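Local coordinates for hydrolase, haloacid dehalogenase-like family (Porphyromonas gingivalis, PDB 2I6X), which is a predicted hydrolase of the haloacid dehalogenase superfamily, whose substrate is not established, at residues G164-E168 / L186-T190; R6-L12 / Y105-S111. All blocks are in the same frame, centred on the assembly; numbering follows the deposited sequence.

Both contacts belong to the Rossmann-like core domain of the HAD fold, yet they show how differently a parallel sheet is held together at its middle and near its margin. Contact 2 is core: two adjacent parallel strands, 7-10 and 106-111, joined by a regular backbone ladder and packed side chains. Contact 1 is only partly buried. There the loop leading from helix 153-163 into strand 170-173 meets the turn that enters edge strand 189-191, mainly through proline-aromatic and Met-aromatic packing and a single weak hydrogen bond. The two adjoin, their centres about 11 Å apart: Met165 of contact 1 packs against Asn7, Val9 and Phe108 of contact 2.

Contact 1 of 2, residues G164-E168 / L186-T190; sequences GMKPE and LGFHT
Pro167 lies over the Phe188 ring, a CH-pi contact at the edge of the HAD Rossmann-like sheet, where the two loops preceding strands 170-173 and 189-191 meet. Pro167 CB stands 3.9 Å from the Phe188 ring centroid, only 8° off the normal, and thus almost over its centre. Met165, a selenomethionine, uses the rim instead: SE comes to 4.0 Å from Phe188 CE1, lying in the ring plane as a Met-aromatic contact. A bend at chi3 (62°) turns its methyl toward Phe108 of the central sheet. Phe188 is thereby met on a face and at an edge, while Met159 and Ile160 of helix 153-163 and Ala183 of helix 177-185 also pack against it.

The backbone also takes part: Phe188 CA directs its hydrogen almost straight at Pro167 O, 3.4 Å away, while the proline's CB sits 3.4 Å from Leu186 O. Gly187, with positive phi, closes helix 177-185 in a Schellman motif and brings the chain round to Phe188. Farther along, a backbone bond to Phe172 anchors His189 to the neighbouring strand. Its imidazole lies edge-on to Glu168 O, and NE2 gives that oxygen a weak, bent hydrogen bond of 3.1 Å, 128° at the hydrogen.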
loop_
_atom_site.group_PDB
_atom_site.type_symbol
_atom_site.label_atom_id
_atom_site.label_comp_id
_atom_site.label_asym_id
_atom_site.label_seq_id
_atom_site.Cartn_x
_atom_site.Cartn_y
_atom_site.Cartn_z
ATOM N N GLY A 164 -5.344 18.275 -5.153
ATOM C CA GLY A 164 -4.927 19.666 -4.983
ATOM C C GLY A 164 -3.944 19.921 -3.846
ATOM O O GLY A 164 -3.784 21.049 -3.406
HETATM N N MSE A 165 -3.284 18.875 -3.369
HETATM C CA MSE A 165 -2.273 19.022 -2.328
HETATM C C MSE A 165 -1.005 19.690 -2.858
HETATM O O MSE A 165 -0.495 19.343 -3.934
HETATM C CB MSE A 165 -1.942 17.663 -1.708
HETATM C CG MSE A 165 -1.236 16.699 -2.656
HETATM SE SE MSE A 165 -0.866 14.967 -1.828
HETATM C CE MSE A 165 -2.655 14.318 -1.410
ATOM N N LYS A 166 -0.524 20.679 -2.113
ATOM C CA LYS A 166 0.811 21.242 -2.325
ATOM C C LYS A 166 1.841 20.322 -1.654
ATOM O O LYS A 166 1.721 20.018 -0.454
ATOM C CB LYS A 166 0.882 22.660 -1.756
ATOM C CG LYS A 166 -0.133 23.601 -2.373
ATOM C CD LYS A 166 0.093 25.038 -1.975
ATOM C CE LYS A 166 -1.160 25.854 -2.215
ATOM N NZ LYS A 166 -0.948 27.311 -1.939
ATOM N N PRO A 167 2.823 19.825 -2.428
ATOM C CA PRO A 167 3.870 18.957 -1.839
ATOM C C PRO A 167 4.566 19.550 -0.607
ATOM O O PRO A 167 4.831 18.835 0.361
ATOM C CB PRO A 167 4.849 18.735 -3.001
ATOM C CG PRO A 167 4.006 18.923 -4.229
ATOM C CD PRO A 167 3.005 19.997 -3.886
ATOM N N GLU A 168 4.848 20.854 -0.613
ATOM C CA GLU A 168 5.523 21.429 0.536
ATOM C C GLU A 168 4.619 21.566 1.764
ATOM O O GLU A 168 5.074 21.948 2.836
ATOM C CB GLU A 168 6.212 22.741 0.196
ATOM C CG GLU A 168 5.275 23.922 0.016
ATOM C CD GLU A 168 4.828 24.108 -1.432
ATOM O OE1 GLU A 168 4.604 25.298 -1.799
ATOM O OE2 GLU A 168 4.725 23.070 -2.181
ATOM N N LEU A 186 9.959 15.604 -5.619
ATOM C CA LEU A 186 8.775 16.374 -5.910
ATOM C C LEU A 186 8.432 17.471 -4.889
ATOM O O LEU A 186 7.474 18.223 -5.101
ATOM C CB LEU A 186 7.587 15.401 -6.109
ATOM C CG LEU A 186 7.767 14.557 -7.381
ATOM C CD1 LEU A 186 6.679 13.509 -7.464
ATOM C CD2 LEU A 186 7.849 15.434 -8.672
ATOM N N GLY A 187 9.177 17.538 -3.782
ATOM C CA GLY A 187 9.010 18.607 -2.809
ATOM C C GLY A 187 8.214 18.253 -1.558
ATOM O O GLY A 187 7.947 19.144 -0.741
ATOM N N PHE A 188 7.850 16.972 -1.391
ATOM C CA PHE A 188 7.204 16.496 -0.151
ATOM C C PHE A 188 8.124 16.499 1.073
ATOM O O PHE A 188 9.336 16.330 0.943
ATOM C CB PHE A 188 6.615 15.082 -0.311
ATOM C CG PHE A 188 5.500 14.996 -1.313
ATOM C CD1 PHE A 188 4.172 15.038 -0.899
ATOM C CD2 PHE A 188 5.771 14.855 -2.681
ATOM C CE1 PHE A 188 3.141 14.953 -1.812
ATOM C CE2 PHE A 188 4.746 14.766 -3.608
ATOM C CZ PHE A 188 3.423 14.827 -3.189
ATOM N N HIS A 189 7.522 16.722 2.246
ATOM C CA HIS A 189 8.072 16.264 3.530
ATOM C C HIS A 189 7.906 14.764 3.578
ATOM O O HIS A 189 6.872 14.249 3.159
ATOM C CB HIS A 189 7.368 16.927 4.709
ATOM C CG HIS A 189 7.505 18.412 4.689
ATOM N ND1 HIS A 189 8.633 19.054 5.156
ATOM C CD2 HIS A 189 6.708 19.375 4.168
ATOM C CE1 HIS A 189 8.509 20.356 4.953
ATOM N NE2 HIS A 189 7.348 20.579 4.362
ATOM N N THR A 190 8.946 14.064 4.020
ATOM C CA THR A 190 8.874 12.611 4.057
ATOM C C THR A 190 9.223 12.087 5.435
ATOM O O THR A 190 9.902 12.761 6.224
ATOM C CB THR A 190 9.766 11.893 2.981
ATOM O OG1 THR A 190 11.145 12.218 3.191
ATOM C CG2 THR A 190 9.349 12.246 1.538
#

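Contact 2 of 2, residues R6-L12 / Y105-S111; sequences RNIVFDL and YRLFLLS
Ile8 is gripped through both backbone polar atoms: its N donates to Arg106 O (2.9 Å), and its O accepts from Phe108 N. Three further bonds, Arg106 N to Arg6 O, Phe10 N to Phe108 O and Leu110 N to Phe10 O (2.8 Å), complete a parallel ladder between strands 7-10 and 106-111, neighbours in the central sheet of the HAD Rossmann-like fold. The strands run 27° apart, consistent with sheet twist.

At the carboxyl ends of the strands, one water donates to Asp11 OD1 (2.8 Å) and accepts from Ser111 OG (2.6 Å). Asp11 OD1 also receives a weak bond from Leu12 N. Its chi1 of -167° sets CG opposite the backbone N and brings OD1 toward Leu110 and Ser111. Asp174 and Asp175 lie close to its other oxygen. Lys150 NZ bonds Leu110 O and forms a long, weak ion pair with Asp11 OD1.

On one side of the sheet, Ile8 CD1 rests over a face of the Tyr105 ring, 3.6 Å from CG, and also touches Leu107 CD2. Phe10 CE2 meets that Leu107 methyl as well, and helix 92-101 covers this layer. On the other side, Val9 CG1 packs against Leu110 CB (3.6 Å) and CG2 against Phe108 CB. Asn7 runs alongside Arg106; Asn7 ND2 bonds to Thr170 OG1, and Arg106 NH2 to the backbone O of Ser163. Phe108 CZ lies against the Arg106 guanidinium face.

Mostly apolar layers around the backbone ladder thus give way to charged groups and water at Asp11, the position of the nucleophilic aspartate in catalytic HAD relatives, consistent with an active site there.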
loop_
_atom_site.group_PDB
_atom_site.type_symbol
_atom_site.label_atom_id
_atom_site.label_comp_id
_atom_site.label_asym_id
_atom_site.label_seq_id
_atom_site.Cartn_x
_atom_site.Cartn_y
_atom_site.Cartn_z
ATOM N N ARG A 6 -0.416 20.476 6.116
ATOM C CA ARG A 6 -1.873 20.485 5.935
ATOM C C ARG A 6 -2.422 19.109 5.497
ATOM O O ARG A 6 -3.581 18.778 5.765
ATOM C CB ARG A 6 -2.270 21.523 4.876
ATOM C CG ARG A 6 -2.022 22.981 5.254
ATOM C CD ARG A 6 -3.048 23.869 4.546
ATOM N NE ARG A 6 -2.648 25.279 4.460
ATOM C CZ ARG A 6 -2.725 26.162 5.459
ATOM N NH1 ARG A 6 -3.185 25.798 6.656
ATOM N NH2 ARG A 6 -2.333 27.418 5.260
ATOM N N ASN A 7 -1.582 18.331 4.807
ATOM C CA ASN A 7 -1.965 17.052 4.237
ATOM C C ASN A 7 -0.992 15.963 4.685
ATOM O O ASN A 7 0.199 16.226 4.868
ATOM C CB ASN A 7 -1.990 17.104 2.704
ATOM C CG ASN A 7 -2.405 18.465 2.163
ATOM O OD1 ASN A 7 -3.573 18.857 2.249
ATOM N ND2 ASN A 7 -1.447 19.193 1.605
ATOM N N ILE A 8 -1.503 14.751 4.880
ATOM C CA ILE A 8 -0.648 13.650 5.239
ATOM C C ILE A 8 -1.045 12.491 4.348
ATOM O O ILE A 8 -2.229 12.201 4.212
ATOM C CB ILE A 8 -0.794 13.237 6.747
ATOM C CG1 ILE A 8 -0.613 14.431 7.693
ATOM C CG2 ILE A 8 0.202 12.133 7.116
ATOM C CD1 ILE A 8 -1.387 14.269 8.966
ATOM N N VAL A 9 -0.049 11.831 3.757
ATOM C CA VAL A 9 -0.234 10.713 2.836
ATOM C C VAL A 9 0.465 9.515 3.442
ATOM O O VAL A 9 1.615 9.616 3.855
ATOM C CB VAL A 9 0.416 11.006 1.440
ATOM C CG1 VAL A 9 0.288 9.780 0.505
ATOM C CG2 VAL A 9 -0.204 12.232 0.798
ATOM N N PHE A 10 -0.229 8.381 3.499
ATOM C CA PHE A 10 0.304 7.165 4.095
ATOM C C PHE A 10 0.424 6.093 3.042
ATOM O O PHE A 10 -0.438 5.987 2.167
ATOM C CB PHE A 10 -0.672 6.646 5.156
ATOM C CG PHE A 10 -0.854 7.564 6.323
ATOM C CD1 PHE A 10 -0.130 7.368 7.502
ATOM C CD2 PHE A 10 -1.764 8.609 6.265
ATOM C CE1 PHE A 10 -0.299 8.218 8.592
ATOM C CE2 PHE A 10 -1.923 9.462 7.337
ATOM C CZ PHE A 10 -1.187 9.261 8.503
ATOM N N ASP A 11 1.460 5.263 3.133
ATOM C CA ASP A 11 1.401 3.954 2.444
ATOM C C ASP A 11 0.555 2.999 3.318
ATOM O O ASP A 11 0.293 3.281 4.478
ATOM C CB ASP A 11 2.816 3.405 2.249
ATOM C CG ASP A 11 2.890 2.233 1.287
ATOM O OD1 ASP A 11 1.912 1.897 0.563
ATOM O OD2 ASP A 11 3.980 1.620 1.270
ATOM N N LEU A 12 0.144 1.874 2.754
ATOM C CA LEU A 12 -0.615 0.873 3.454
ATOM C C LEU A 12 0.353 -0.186 3.991
ATOM O O LEU A 12 0.607 -0.237 5.208
ATOM C CB LEU A 12 -1.658 0.246 2.516
ATOM C CG LEU A 12 -2.640 -0.768 3.139
ATOM C CD1 LEU A 12 -3.436 -0.187 4.316
ATOM C CD2 LEU A 12 -3.573 -1.289 2.053
ATOM N N TYR A 105 -6.571 17.628 9.340
ATOM C CA TYR A 105 -5.720 17.385 8.180
ATOM C C TYR A 105 -6.548 16.731 7.110
ATOM O O TYR A 105 -7.557 16.049 7.400
ATOM C CB TYR A 105 -4.534 16.447 8.522
ATOM C CG TYR A 105 -3.610 17.033 9.549
ATOM C CD1 TYR A 105 -2.613 17.941 9.177
ATOM C CD2 TYR A 105 -3.745 16.700 10.907
ATOM C CE1 TYR A 105 -1.778 18.510 10.117
ATOM C CE2 TYR A 105 -2.913 17.273 11.879
ATOM C CZ TYR A 105 -1.931 18.192 11.475
ATOM O OH TYR A 105 -1.097 18.775 12.423
ATOM N N ARG A 106 -6.094 16.927 5.881
ATOM C CA ARG A 106 -6.530 16.127 4.778
ATOM C C ARG A 106 -5.625 14.890 4.707
ATOM O O ARG A 106 -4.398 15.010 4.744
ATOM C CB ARG A 106 -6.476 16.958 3.510
ATOM C CG ARG A 106 -7.524 18.041 3.496
ATOM C CD ARG A 106 -7.509 18.788 2.187
ATOM N NE ARG A 106 -8.077 18.019 1.080
ATOM C CZ ARG A 106 -7.673 18.128 -0.185
ATOM N NH1 ARG A 106 -6.672 18.951 -0.506
ATOM N NH2 ARG A 106 -8.250 17.391 -1.129
ATOM N N LEU A 107 -6.240 13.710 4.634
ATOM C CA LEU A 107 -5.551 12.442 4.756
ATOM C C LEU A 107 -5.736 11.637 3.500
ATOM O O LEU A 107 -6.838 11.537 2.971
ATOM C CB LEU A 107 -6.111 11.645 5.940
ATOM C CG LEU A 107 -6.022 12.340 7.294
ATOM C CD1 LEU A 107 -6.652 11.487 8.367
ATOM C CD2 LEU A 107 -4.568 12.715 7.646
ATOM N N PHE A 108 -4.642 11.054 3.025
ATOM C CA PHE A 108 -4.632 10.305 1.782
ATOM C C PHE A 108 -3.839 9.018 1.946
ATOM O O PHE A 108 -2.948 8.941 2.771
ATOM C CB PHE A 108 -4.053 11.175 0.673
ATOM C CG PHE A 108 -4.780 12.479 0.513
ATOM C CD1 PHE A 108 -5.945 12.552 -0.260
ATOM C CD2 PHE A 108 -4.328 13.624 1.170
ATOM C CE1 PHE A 108 -6.639 13.745 -0.375
ATOM C CE2 PHE A 108 -5.007 14.824 1.033
ATOM C CZ PHE A 108 -6.162 14.884 0.262
ATOM N N LEU A 109 -4.207 8.001 1.176
ATOM C CA LEU A 109 -3.407 6.795 1.060
ATOM C C LEU A 109 -2.779 6.730 -0.340
ATOM O O LEU A 109 -3.466 6.928 -1.351
ATOM C CB LEU A 109 -4.249 5.546 1.348
ATOM C CG LEU A 109 -3.495 4.210 1.492
ATOM C CD1 LEU A 109 -2.982 3.986 2.917
ATOM C CD2 LEU A 109 -4.374 3.015 1.025
ATOM N N LEU A 110 -1.473 6.483 -0.406
ATOM C CA LEU A 110 -0.852 6.227 -1.700
ATOM C C LEU A 110 -0.127 4.887 -1.589
ATOM O O LEU A 110 0.900 4.762 -0.929
ATOM C CB LEU A 110 0.080 7.358 -2.173
ATOM C CG LEU A 110 0.850 7.079 -3.469
ATOM C CD1 LEU A 110 -0.133 6.948 -4.607
ATOM C CD2 LEU A 110 1.955 8.138 -3.804
ATOM N N SER A 111 -0.664 3.902 -2.300
ATOM C CA SER A 111 -0.269 2.533 -2.073
ATOM C C SER A 111 -0.068 1.737 -3.354
ATOM O O SER A 111 -0.911 1.777 -4.244
ATOM C CB SER A 111 -1.325 1.875 -1.173
ATOM O OG SER A 111 -1.138 0.496 -1.132
HETATM O O HOH W 1 0.820 -0.652 0.182
#